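Local coordinates for protein N-acetylmuramoyl-L-alanine amidase (Mycolicibacterium smegmatis, PDB 7AGM) that hydrolyses the amide bond between N-acetylmuramic acid and L-alanine in peptidoglycan, probably by means of its bound zinc ion, at residues A[48-53]-A[194-199]; A[53-58]-A[202-207]; A[31-36]-A[121-126]; A[38-43]-A[89-94]. All coordinates share one frame; numbering follows the deposited sequence.

Interaction 1: residues A[48-53]-A[194-199]; sequences DGYPEH and LMKSPE. With ZN (zinc ion), chain C.
A salt bridge and an aromatic-aliphatic contact join Asp48 and Tyr50, in the loop before helix 52-69, to Met195 and Lys196 of helix 189-196. Lys196 NZ sits between the two carboxylate oxygens of Asp48, 2.6 Å from OD1 and 2.7 Å from OD2. It uses the syn lone pair of each. The two side chains come from opposite directions, and the lysine chain is extended beyond CG. A second bond, from Thr46 OG1, holds Asp48 OD2.

Tyr50 has CG anti to its backbone N (chi1 177°). This lays its ring beside the root of Lys196. Lys196 CA stands over one face, 4.1 Å above the plane and toward the rim. Lys196 CG is 3.9 Å from Tyr50 CD2. Met195 O approaches Tyr50 CE2 obliquely at 3.4 Å, and the same carbonyl accepts a hydrogen bond from Arg201.

The extended Glu52 side chain reaches the zinc ion and binds it through OE2, while OE1 accepts a hydrogen bond from a zinc-bound water at 2.8 Å. His17 and His107 are the other protein ligands. The contact thus lies where helix 189-196 meets the start of helix 52-69, with Arg201 and Tyr204 of helix 198-219 alongside.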
loop_
_atom_site.group_PDB
_atom_site.type_symbol
_atom_site.label_atom_id
_atom_site.label_comp_id
_atom_site.label_asym_id
_atom_site.label_seq_id
_atom_site.Cartn_x
_atom_site.Cartn_y
_atom_site.Cartn_z
ATOM N N ASP A 48 7.511 20.512 -4.576
ATOM C CA ASP A 48 8.925 20.842 -4.536
ATOM C C ASP A 48 9.835 19.621 -4.614
ATOM O O ASP A 48 11.034 19.738 -4.337
ATOM C CB ASP A 48 9.232 21.728 -3.333
ATOM C CG ASP A 48 8.722 21.151 -2.039
ATOM O OD1 ASP A 48 8.776 21.862 -1.016
ATOM O OD2 ASP A 48 8.277 19.985 -2.033
ATOM N N GLY A 49 9.301 18.464 -4.998
ATOM C CA GLY A 49 10.119 17.383 -5.508
ATOM C C GLY A 49 10.477 16.266 -4.554
ATOM O O GLY A 49 11.381 15.482 -4.870
ATOM N N TYR A 50 9.833 16.168 -3.403
ATOM C CA TYR A 50 10.036 14.998 -2.556
ATOM C C TYR A 50 9.271 13.836 -3.179
ATOM O O TYR A 50 8.054 13.940 -3.360
ATOM C CB TYR A 50 9.561 15.267 -1.128
ATOM C CG TYR A 50 9.679 14.069 -0.214
ATOM C CD1 TYR A 50 10.924 13.544 0.143
ATOM C CD2 TYR A 50 8.545 13.454 0.293
ATOM C CE1 TYR A 50 11.023 12.426 0.976
ATOM C CE2 TYR A 50 8.632 12.348 1.120
ATOM C CZ TYR A 50 9.868 11.840 1.463
ATOM O OH TYR A 50 9.921 10.739 2.291
ATOM N N PRO A 51 9.935 12.747 -3.572
ATOM C CA PRO A 51 9.266 11.730 -4.394
ATOM C C PRO A 51 8.495 10.688 -3.602
ATOM O O PRO A 51 8.873 10.276 -2.501
ATOM C CB PRO A 51 10.436 11.063 -5.128
ATOM C CG PRO A 51 11.593 11.197 -4.192
ATOM C CD PRO A 51 11.378 12.477 -3.406
ATOM N N GLU A 52 7.384 10.258 -4.214
ATOM C CA GLU A 52 6.576 9.181 -3.653
ATOM C C GLU A 52 7.425 7.971 -3.281
ATOM O O GLU A 52 7.229 7.372 -2.215
ATOM C CB GLU A 52 5.487 8.768 -4.642
ATOM C CG GLU A 52 4.615 7.642 -4.097
ATOM C CD GLU A 52 3.558 7.184 -5.074
ATOM O OE1 GLU A 52 3.449 7.791 -6.162
ATOM O OE2 GLU A 52 2.839 6.206 -4.764
ATOM N N HIS A 53 8.386 7.602 -4.133
ATOM C CA HIS A 53 9.130 6.372 -3.878
ATOM C C HIS A 53 9.922 6.438 -2.575
ATOM O O HIS A 53 10.105 5.409 -1.917
ATOM C CB HIS A 53 10.015 6.003 -5.073
ATOM C CG HIS A 53 11.223 6.874 -5.247
ATOM N ND1 HIS A 53 12.369 6.726 -4.492
ATOM C CD2 HIS A 53 11.481 7.871 -6.125
ATOM C CE1 HIS A 53 13.272 7.607 -4.885
ATOM N NE2 HIS A 53 12.760 8.312 -5.879
ATOM N N LEU A 194 3.425 16.397 6.121
ATOM C CA LEU A 194 3.513 15.178 6.923
ATOM C C LEU A 194 4.459 14.169 6.285
ATOM O O LEU A 194 5.296 13.568 6.966
ATOM C CB LEU A 194 2.128 14.551 7.080
ATOM C CG LEU A 194 1.196 15.183 8.106
ATOM C CD1 LEU A 194 -0.222 14.628 7.921
ATOM C CD2 LEU A 194 1.688 14.935 9.532
ATOM N N MET A 195 4.331 13.969 4.971
ATOM C CA MET A 195 5.112 12.950 4.278
ATOM C C MET A 195 6.600 13.258 4.287
ATOM O O MET A 195 7.423 12.336 4.300
ATOM C CB MET A 195 4.615 12.819 2.846
ATOM C CG MET A 195 3.265 12.151 2.782
ATOM S SD MET A 195 2.491 12.338 1.177
ATOM C CE MET A 195 1.057 11.303 1.429
ATOM N N LYS A 196 6.962 14.540 4.254
ATOM C CA LYS A 196 8.359 14.947 4.271
ATOM C C LYS A 196 9.006 14.824 5.644
ATOM O O LYS A 196 10.233 14.943 5.741
ATOM C CB LYS A 196 8.465 16.402 3.831
ATOM C CG LYS A 196 8.138 16.669 2.385
ATOM C CD LYS A 196 8.127 18.173 2.194
ATOM C CE LYS A 196 7.914 18.586 0.779
ATOM N NZ LYS A 196 8.043 20.069 0.699
ATOM N N SER A 197 8.224 14.604 6.702
ATOM C CA SER A 197 8.797 14.582 8.039
ATOM C C SER A 197 8.910 13.157 8.562
ATOM O O SER A 197 8.010 12.328 8.353
ATOM C CB SER A 197 7.945 15.399 9.011
ATOM O OG SER A 197 6.669 14.820 9.184
ATOM N N PRO A 198 10.030 12.853 9.229
ATOM C CA PRO A 198 10.162 11.523 9.848
ATOM C C PRO A 198 9.019 11.206 10.798
ATOM O O PRO A 198 8.524 10.072 10.810
ATOM C CB PRO A 198 11.514 11.596 10.572
ATOM C CG PRO A 198 12.265 12.668 9.861
ATOM C CD PRO A 198 11.256 13.661 9.366
ATOM N N GLU A 199 8.567 12.192 11.579
ATOM C CA GLU A 199 7.482 11.952 12.523
ATOM C C GLU A 199 6.162 11.735 11.800
ATOM O O GLU A 199 5.339 10.926 12.236
ATOM C CB GLU A 199 7.370 13.102 13.527
ATOM C CG GLU A 199 8.547 13.191 14.486
ATOM C CD GLU A 199 9.740 13.918 13.889
ATOM O OE1 GLU A 199 9.553 14.672 12.907
ATOM O OE2 GLU A 199 10.864 13.729 14.398
HETATM ZN ZN ZN C . 1.893 5.116 -6.222
HETATM O O HOH W 1 1.574 6.497 -7.832
HETATM O O HOH W 2 0.691 4.250 -7.886
HETATM O O HOH W 3 0.191 6.262 -5.906
#

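Interaction 2: residues A[53-58]-A[202-207]; sequences HSFTWD and QKYADA
Near the ring pair of Phe55 and Tyr204, Asp58 OD2 is gripped by two arginines. It forms salt bridges with Arg201 NE, from helix 198-219, and with Arg62 NE, one turn further along its own helix 52-69. Arg62 also reaches Gln202 OE1, so charged and polar groups tie the two helices together. Gln202 NE2 donates to Asp206 OD1 at 2.9 Å. That bond leaves the amide nearly in its plane and meets the carboxylate from above its own.

The direct contact between 53-58 and 202-207 is apolar and buried. The edge of the Phe55 ring points toward the face of Tyr204 in an offset edge-to-face pair. Centroids are 5.5 Å apart and the planes stand at 86°. Phe55 CE1 and CZ each lie about 3.7 Å from Tyr204 CD2. With chi1 at 166°, the Phe55 ring swings out opposite the backbone N and crosses to the neighbouring helix.

Cys183 of strand 178-185 touches both rings, and so does Met195 of helix 189-196. The side chain of Phe55 is about 8 Å from the zinc ion. This is helix-on-sheet packing, with two helices meeting above a central strand, consistent with the alpha/beta fold of the Amidase_3 family.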
loop_
_atom_site.group_PDB
_atom_site.type_symbol
_atom_site.label_atom_id
_atom_site.label_comp_id
_atom_site.label_asym_id
_atom_site.label_seq_id
_atom_site.Cartn_x
_atom_site.Cartn_y
_atom_site.Cartn_z
ATOM N N HIS A 53 8.386 7.602 -4.133
ATOM C CA HIS A 53 9.130 6.372 -3.878
ATOM C C HIS A 53 9.922 6.438 -2.575
ATOM O O HIS A 53 10.105 5.409 -1.917
ATOM C CB HIS A 53 10.015 6.003 -5.073
ATOM C CG HIS A 53 11.223 6.874 -5.247
ATOM N ND1 HIS A 53 12.369 6.726 -4.492
ATOM C CD2 HIS A 53 11.481 7.871 -6.125
ATOM C CE1 HIS A 53 13.272 7.607 -4.885
ATOM N NE2 HIS A 53 12.760 8.312 -5.879
ATOM N N SER A 54 10.389 7.629 -2.179
ATOM C CA SER A 54 11.100 7.744 -0.908
ATOM C C SER A 54 10.135 7.740 0.273
ATOM O O SER A 54 10.426 7.135 1.317
ATOM C CB SER A 54 11.971 8.998 -0.893
ATOM O OG SER A 54 12.961 8.918 -1.909
ATOM N N PHE A 55 8.973 8.382 0.118
ATOM C CA PHE A 55 7.957 8.321 1.161
ATOM C C PHE A 55 7.527 6.883 1.424
ATOM O O PHE A 55 7.435 6.452 2.581
ATOM C CB PHE A 55 6.730 9.150 0.783
ATOM C CG PHE A 55 5.539 8.850 1.649
ATOM C CD1 PHE A 55 5.475 9.318 2.951
ATOM C CD2 PHE A 55 4.501 8.056 1.178
ATOM C CE1 PHE A 55 4.396 9.021 3.772
ATOM C CE2 PHE A 55 3.415 7.757 1.986
ATOM C CZ PHE A 55 3.352 8.238 3.283
ATOM N N THR A 56 7.222 6.130 0.359
ATOM C CA THR A 56 6.730 4.773 0.574
ATOM C C THR A 56 7.817 3.891 1.167
ATOM O O THR A 56 7.541 3.044 2.025
ATOM C CB THR A 56 6.210 4.168 -0.732
ATOM O OG1 THR A 56 7.298 3.972 -1.645
ATOM C CG2 THR A 56 5.127 5.055 -1.374
ATOM N N TRP A 57 9.060 4.084 0.733
ATOM C CA TRP A 57 10.172 3.292 1.252
ATOM C C TRP A 57 10.342 3.494 2.755
ATOM O O TRP A 57 10.303 2.534 3.539
ATOM C CB TRP A 57 11.445 3.671 0.495
ATOM C CG TRP A 57 12.687 3.062 1.054
ATOM C CD1 TRP A 57 13.714 3.708 1.698
ATOM C CD2 TRP A 57 13.053 1.678 1.009
ATOM N NE1 TRP A 57 14.685 2.809 2.051
ATOM C CE2 TRP A 57 14.309 1.557 1.637
ATOM C CE3 TRP A 57 12.439 0.531 0.495
ATOM C CZ2 TRP A 57 14.957 0.334 1.776
ATOM C CZ3 TRP A 57 13.091 -0.685 0.629
ATOM C CH2 TRP A 57 14.332 -0.773 1.269
ATOM N N ASP A 58 10.502 4.749 3.183
ATOM C CA ASP A 58 10.775 4.992 4.596
ATOM C C ASP A 58 9.580 4.622 5.472
ATOM O O ASP A 58 9.749 4.028 6.546
ATOM C CB ASP A 58 11.206 6.438 4.816
ATOM C CG ASP A 58 11.680 6.676 6.226
ATOM O OD1 ASP A 58 12.787 6.203 6.551
ATOM O OD2 ASP A 58 10.943 7.307 7.010
ATOM N N GLN A 202 6.257 8.215 10.518
ATOM C CA GLN A 202 5.976 7.324 11.641
ATOM C C GLN A 202 4.490 7.319 11.982
ATOM O O GLN A 202 3.935 6.276 12.344
ATOM C CB GLN A 202 6.803 7.737 12.862
ATOM C CG GLN A 202 6.754 6.722 13.997
ATOM C CD GLN A 202 7.409 5.407 13.623
ATOM O OE1 GLN A 202 8.513 5.385 13.074
ATOM N NE2 GLN A 202 6.728 4.298 13.912
ATOM N N LYS A 203 3.835 8.480 11.865
ATOM C CA LYS A 203 2.400 8.583 12.116
ATOM C C LYS A 203 1.619 7.697 11.152
ATOM O O LYS A 203 0.746 6.921 11.565
ATOM C CB LYS A 203 1.988 10.052 11.979
ATOM C CG LYS A 203 0.509 10.378 12.164
ATOM C CD LYS A 203 0.232 11.805 11.672
ATOM C CE LYS A 203 -1.225 12.210 11.816
ATOM N NZ LYS A 203 -1.648 12.188 13.241
ATOM N N TYR A 204 1.933 7.789 9.857
ATOM C CA TYR A 204 1.297 6.898 8.890
ATOM C C TYR A 204 1.606 5.438 9.197
ATOM O O TYR A 204 0.720 4.577 9.134
ATOM C CB TYR A 204 1.765 7.234 7.473
ATOM C CG TYR A 204 1.195 8.511 6.892
ATOM C CD1 TYR A 204 -0.178 8.655 6.679
ATOM C CD2 TYR A 204 2.030 9.561 6.528
ATOM C CE1 TYR A 204 -0.701 9.823 6.131
ATOM C CE2 TYR A 204 1.529 10.717 5.985
ATOM C CZ TYR A 204 0.164 10.857 5.792
ATOM O OH TYR A 204 -0.314 12.026 5.234
ATOM N N ALA A 205 2.867 5.136 9.513
ATOM C CA ALA A 205 3.249 3.752 9.777
ATOM C C ALA A 205 2.503 3.181 10.974
ATOM O O ALA A 205 2.012 2.046 10.918
ATOM C CB ALA A 205 4.763 3.645 9.989
ATOM N N ASP A 206 2.388 3.958 12.059
ATOM C CA ASP A 206 1.707 3.474 13.257
ATOM C C ASP A 206 0.259 3.119 12.950
ATOM O O ASP A 206 -0.259 2.112 13.443
ATOM C CB ASP A 206 1.747 4.536 14.358
ATOM C CG ASP A 206 3.125 4.725 14.959
ATOM O OD1 ASP A 206 4.001 3.857 14.781
ATOM O OD2 ASP A 206 3.319 5.753 15.634
ATOM N N ALA A 207 -0.412 3.946 12.144
ATOM C CA ALA A 207 -1.803 3.677 11.790
ATOM C C ALA A 207 -1.915 2.446 10.899
ATOM O O ALA A 207 -2.817 1.614 11.081
ATOM C CB ALA A 207 -2.386 4.902 11.084
#

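Interaction 3: residues A[31-36]-A[121-126]; sequences TGRGGT and LYSSPP
Arg33 sits in the turn of a beta hairpin made by strands 28-30 and 36-38. It reaches across to the chain that follows strand 119-123. The turn is closed by Thr31 N, which bonds to Gly35 O at 3.1 Å. Thr31 OG1 accepts from Arg33 N at 3.2 Å, an ST turn that sets the root of the arginine.

From there CB points toward 121-126. CG lies anti to the carbonyl carbon (chi1 -59°), and the chain runs extended through CD to NE.

The guanidinium then meets Pro125 end-on. NH1 donates to Pro125 O at 3.0 Å and NH2 to the same oxygen at 2.9 Å. The oxygen lies in the guanidinium plane, 2° out of it, at the edge. NE makes a weak hydrogen bond to Ser166 O, and NH2 has a further bond to Asn172 OD1 of helix 169-173, which also helps to fix the rotation of the group. Ser123 OG is 2.9 Å from Arg33 NH2, but the angle is too poor for a bond, and that hydroxyl pairs instead with Gln131 OE1.

The peptide bond before Pro125 is cis, and Pro125 CD lies 3.9 Å from Arg33 NH1. Both bonds to Pro125 O are bent, with N-H...O angles near 146°, and the two nitrogens reach the oxygen from opposite faces of its carbonyl plane.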
loop_
_atom_site.group_PDB
_atom_site.type_symbol
_atom_site.label_atom_id
_atom_site.label_comp_id
_atom_site.label_asym_id
_atom_site.label_seq_id
_atom_site.Cartn_x
_atom_site.Cartn_y
_atom_site.Cartn_z
ATOM N N THR A 31 -2.403 -7.251 -16.454
ATOM C CA THR A 31 -3.147 -6.588 -15.393
ATOM C C THR A 31 -3.970 -7.547 -14.551
ATOM O O THR A 31 -4.406 -7.169 -13.457
ATOM C CB THR A 31 -4.135 -5.591 -16.000
ATOM O OG1 THR A 31 -5.107 -6.306 -16.786
ATOM C CG2 THR A 31 -3.414 -4.590 -16.863
ATOM N N GLY A 32 -4.221 -8.761 -15.046
ATOM C CA GLY A 32 -5.098 -9.698 -14.378
ATOM C C GLY A 32 -6.529 -9.671 -14.863
ATOM O O GLY A 32 -7.322 -10.535 -14.460
ATOM N N ARG A 33 -6.888 -8.720 -15.721
ATOM C CA ARG A 33 -8.226 -8.660 -16.297
ATOM C C ARG A 33 -8.190 -8.644 -17.821
ATOM O O ARG A 33 -9.111 -8.138 -18.466
ATOM C CB ARG A 33 -9.027 -7.488 -15.734
ATOM C CG ARG A 33 -9.189 -7.560 -14.228
ATOM C CD ARG A 33 -10.066 -6.440 -13.713
ATOM N NE ARG A 33 -9.966 -6.308 -12.268
ATOM C CZ ARG A 33 -10.816 -6.828 -11.389
ATOM N NH1 ARG A 33 -11.875 -7.523 -11.799
ATOM N NH2 ARG A 33 -10.611 -6.642 -10.089
ATOM N N GLY A 34 -7.134 -9.202 -18.406
ATOM C CA GLY A 34 -7.056 -9.385 -19.842
ATOM C C GLY A 34 -6.306 -8.308 -20.593
ATOM O O GLY A 34 -6.140 -8.430 -21.813
ATOM N N GLY A 35 -5.853 -7.257 -19.913
ATOM C CA GLY A 35 -5.104 -6.194 -20.534
ATOM C C GLY A 35 -3.660 -6.175 -20.074
ATOM O O GLY A 35 -3.164 -7.106 -19.435
ATOM N N THR A 36 -2.975 -5.095 -20.434
ATOM C CA THR A 36 -1.613 -4.870 -19.976
ATOM C C THR A 36 -1.465 -3.422 -19.538
ATOM O O THR A 36 -2.308 -2.568 -19.834
ATOM C CB THR A 36 -0.560 -5.199 -21.049
ATOM O OG1 THR A 36 -0.664 -4.261 -22.128
ATOM C CG2 THR A 36 -0.752 -6.604 -21.589
ATOM N N LEU A 121 -7.540 1.072 -1.262
ATOM C CA LEU A 121 -7.988 0.427 -2.489
ATOM C C LEU A 121 -8.042 -1.082 -2.302
ATOM O O LEU A 121 -7.187 -1.677 -1.639
ATOM C CB LEU A 121 -7.042 0.734 -3.651
ATOM C CG LEU A 121 -6.964 2.158 -4.217
ATOM C CD1 LEU A 121 -6.440 3.193 -3.211
ATOM C CD2 LEU A 121 -6.108 2.145 -5.476
ATOM N N TYR A 122 -9.043 -1.705 -2.921
ATOM C CA TYR A 122 -9.138 -3.155 -2.917
ATOM C C TYR A 122 -9.736 -3.613 -4.240
ATOM O O TYR A 122 -10.498 -2.885 -4.881
ATOM C CB TYR A 122 -9.943 -3.671 -1.719
ATOM C CG TYR A 122 -11.370 -3.170 -1.651
ATOM C CD1 TYR A 122 -11.669 -1.921 -1.115
ATOM C CD2 TYR A 122 -12.429 -3.958 -2.116
ATOM C CE1 TYR A 122 -12.985 -1.470 -1.052
ATOM C CE2 TYR A 122 -13.733 -3.523 -2.050
ATOM C CZ TYR A 122 -14.013 -2.280 -1.522
ATOM O OH TYR A 122 -15.332 -1.881 -1.481
ATOM N N SER A 123 -9.380 -4.831 -4.640
ATOM C CA SER A 123 -9.818 -5.359 -5.926
ATOM C C SER A 123 -11.327 -5.540 -5.962
ATOM O O SER A 123 -11.912 -6.213 -5.109
ATOM C CB SER A 123 -9.144 -6.702 -6.200
ATOM O OG SER A 123 -9.540 -7.180 -7.478
ATOM N N SER A 124 -11.946 -4.953 -6.972
ATOM C CA SER A 124 -13.379 -5.093 -7.186
ATOM C C SER A 124 -13.680 -4.828 -8.654
ATOM O O SER A 124 -13.172 -3.854 -9.218
ATOM C CB SER A 124 -14.144 -4.115 -6.297
ATOM O OG SER A 124 -15.544 -4.265 -6.474
ATOM N N PRO A 125 -14.490 -5.670 -9.320
ATOM C CA PRO A 125 -15.102 -6.904 -8.817
ATOM C C PRO A 125 -14.060 -7.962 -8.475
ATOM O O PRO A 125 -12.996 -8.016 -9.096
ATOM C CB PRO A 125 -15.947 -7.391 -10.008
ATOM C CG PRO A 125 -16.146 -6.202 -10.860
ATOM C CD PRO A 125 -14.916 -5.373 -10.699
ATOM N N PRO A 126 -14.349 -8.794 -7.482
ATOM C CA PRO A 126 -13.349 -9.771 -7.042
ATOM C C PRO A 126 -13.111 -10.851 -8.087
ATOM O O PRO A 126 -14.016 -11.255 -8.826
ATOM C CB PRO A 126 -13.970 -10.358 -5.773
ATOM C CG PRO A 126 -15.461 -10.222 -5.997
ATOM C CD PRO A 126 -15.618 -8.913 -6.737
#

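Interaction 4: residues A[38-43]-A[89-94]; sequences NCQESG and DERAAM
Over one face of the Arg91 guanidinium lies the side-chain nitrogen of Gln40, and the amide and guanidinium planes are turned 58° apart. NH1 forms a salt bridge with Asp14 OD1 and a hydrogen bond to Pro15 O, and NH2 donates to His17 O, so the arginine is fixed mainly by acceptors from the loop and strand of the zinc site.

Gln40 NE2 is 2.9 Å from Arg91 NE and 3.3 Å from Arg91 NH2. All three are donors, so no hydrogen bond joins them. Pro86 O, which accepts from both Gln40 NE2 and Arg91 NE, probably helps to bring them together. Gln40 was modelled in two conformers, so the exact fit of its amide is doubtful.

In this conformer the Gln40 chain bends at chi2 (-61°), and the amide folds back over its own backbone. OE1 accepts from Glu41 N at 3.1 Å. Arg91 instead runs extended from CG to NE, and the two side chains cross at about a right angle.

Next to this pair, Cys39 is joined by a disulfide to Cys87, just before helix 88-98, while Glu41 O accepts from ND1 of the zinc ligand His17, on which Gln40 packs. Segment 38-43 thus forms part of the second shell of the zinc site, and helix 88-98 backs it through Arg91.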
loop_
_atom_site.group_PDB
_atom_site.type_symbol
_atom_site.label_atom_id
_atom_site.label_comp_id
_atom_site.label_asym_id
_atom_site.label_seq_id
_atom_site.Cartn_x
_atom_site.Cartn_y
_atom_site.Cartn_z
ATOM N N ASN A 38 2.028 -0.564 -18.036
ATOM C CA ASN A 38 3.469 -0.400 -17.886
ATOM C C ASN A 38 3.989 -1.187 -16.687
ATOM O O ASN A 38 3.340 -1.254 -15.640
ATOM C CB ASN A 38 3.819 1.079 -17.725
ATOM C CG ASN A 38 3.730 1.846 -19.030
ATOM O OD1 ASN A 38 3.172 1.362 -20.015
ATOM N ND2 ASN A 38 4.278 3.055 -19.039
ATOM N N CYS A 39 5.163 -1.803 -16.871
ATOM C CA CYS A 39 5.862 -2.506 -15.794
ATOM C C CYS A 39 5.939 -1.661 -14.526
ATOM O O CYS A 39 5.620 -2.131 -13.429
ATOM C CB CYS A 39 7.265 -2.889 -16.283
ATOM S SG CYS A 39 8.500 -3.197 -14.998
ATOM N N GLN A 40 6.372 -0.411 -14.654
ATOM C CA GLN A 40 6.417 0.481 -13.506
ATOM C C GLN A 40 6.073 1.901 -13.928
ATOM O O GLN A 40 6.065 2.241 -15.113
ATOM C CB GLN A 40 7.778 0.455 -12.794
ATOM C CG GLN A 40 7.852 -0.532 -11.635
ATOM C CD GLN A 40 6.850 -0.223 -10.533
ATOM O OE1 GLN A 40 6.328 0.889 -10.438
ATOM N NE2 GLN A 40 6.580 -1.211 -9.690
ATOM N N GLU A 41 5.766 2.717 -12.924
ATOM C CA GLU A 41 5.608 4.155 -13.070
ATOM C C GLU A 41 6.543 4.804 -12.067
ATOM O O GLU A 41 6.828 4.232 -11.012
ATOM C CB GLU A 41 4.188 4.605 -12.730
ATOM C CG GLU A 41 3.154 4.246 -13.755
ATOM C CD GLU A 41 3.282 5.068 -15.019
ATOM O OE1 GLU A 41 3.787 6.209 -14.951
ATOM O OE2 GLU A 41 2.882 4.566 -16.086
ATOM N N SER A 42 7.016 6.009 -12.390
ATOM C CA SER A 42 7.961 6.679 -11.504
ATOM C C SER A 42 7.344 7.001 -10.147
ATOM O O SER A 42 8.048 7.012 -9.131
ATOM C CB SER A 42 8.475 7.958 -12.167
ATOM O OG SER A 42 7.395 8.798 -12.528
ATOM N N GLY A 43 6.046 7.254 -10.105
ATOM C CA GLY A 43 5.416 7.768 -8.910
ATOM C C GLY A 43 5.326 9.283 -8.935
ATOM O O GLY A 43 5.975 9.965 -9.728
ATOM N N ASP A 89 3.324 -6.663 -11.984
ATOM C CA ASP A 89 2.917 -8.066 -11.962
ATOM C C ASP A 89 3.870 -8.902 -11.115
ATOM O O ASP A 89 3.433 -9.806 -10.387
ATOM C CB ASP A 89 2.765 -8.626 -13.381
ATOM C CG ASP A 89 4.067 -8.635 -14.169
ATOM O OD1 ASP A 89 4.942 -7.773 -13.930
ATOM O OD2 ASP A 89 4.196 -9.492 -15.070
ATOM N N GLU A 90 5.171 -8.589 -11.176
ATOM C CA GLU A 90 6.163 -9.294 -10.370
ATOM C C GLU A 90 5.938 -9.075 -8.875
ATOM O O GLU A 90 6.144 -9.991 -8.074
ATOM C CB GLU A 90 7.575 -8.859 -10.781
ATOM C CG GLU A 90 7.951 -9.264 -12.205
ATOM C CD GLU A 90 9.315 -8.734 -12.669
ATOM O OE1 GLU A 90 9.762 -7.666 -12.196
ATOM O OE2 GLU A 90 9.941 -9.397 -13.524
ATOM N N ARG A 91 5.526 -7.869 -8.473
ATOM C CA ARG A 91 5.244 -7.636 -7.058
ATOM C C ARG A 91 4.080 -8.497 -6.569
ATOM O O ARG A 91 4.103 -9.004 -5.437
ATOM C CB ARG A 91 4.998 -6.147 -6.805
ATOM C CG ARG A 91 6.222 -5.276 -7.097
ATOM C CD ARG A 91 5.896 -3.807 -7.008
ATOM N NE ARG A 91 7.054 -3.001 -7.403
ATOM C CZ ARG A 91 7.597 -2.014 -6.687
ATOM N NH1 ARG A 91 7.085 -1.663 -5.512
ATOM N NH2 ARG A 91 8.652 -1.360 -7.163
ATOM N N ALA A 92 3.057 -8.691 -7.407
ATOM C CA ALA A 92 1.992 -9.623 -7.037
ATOM C C ALA A 92 2.500 -11.060 -6.983
ATOM O O ALA A 92 2.157 -11.809 -6.059
ATOM C CB ALA A 92 0.791 -9.500 -7.981
ATOM N N ALA A 93 3.346 -11.454 -7.941
ATOM C CA ALA A 93 3.896 -12.810 -7.935
ATOM C C ALA A 93 4.757 -13.065 -6.698
ATOM O O ALA A 93 4.682 -14.141 -6.093
ATOM C CB ALA A 93 4.696 -13.062 -9.213
ATOM N N MET A 94 5.568 -12.082 -6.300
ATOM C CA MET A 94 6.360 -12.215 -5.079
ATOM C C MET A 94 5.463 -12.395 -3.864
ATOM O O MET A 94 5.724 -13.249 -3.010
ATOM C CB MET A 94 7.234 -10.980 -4.891
ATOM C CG MET A 94 8.334 -10.835 -5.915
ATOM S SD MET A 94 9.136 -9.219 -5.735
ATOM C CE MET A 94 10.079 -9.476 -4.228
#

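Interactions 1 and 2 form one continuous patch, with centres 9 Å apart. Met195 CG lies 3.5 Å from Phe55 CE1, and Tyr50 OH is 3.3 Å from Phe55 CA. Both use helices 52-69 and 198-219. Interaction 4 approaches the zinc ion through another loop: the side chain of Gln40 is about 7 Å from the metal, and Gly43 CA touches Glu52 OE1 at 3.4 Å, which links it to interaction 1. Interaction 3 lies away from the zinc site, its centre about 29 Å from that of interaction 1 and across the centre of the chain. Its segment 31-36 leads almost directly into 38-43, so the hairpin adjoins the loop of interaction 4.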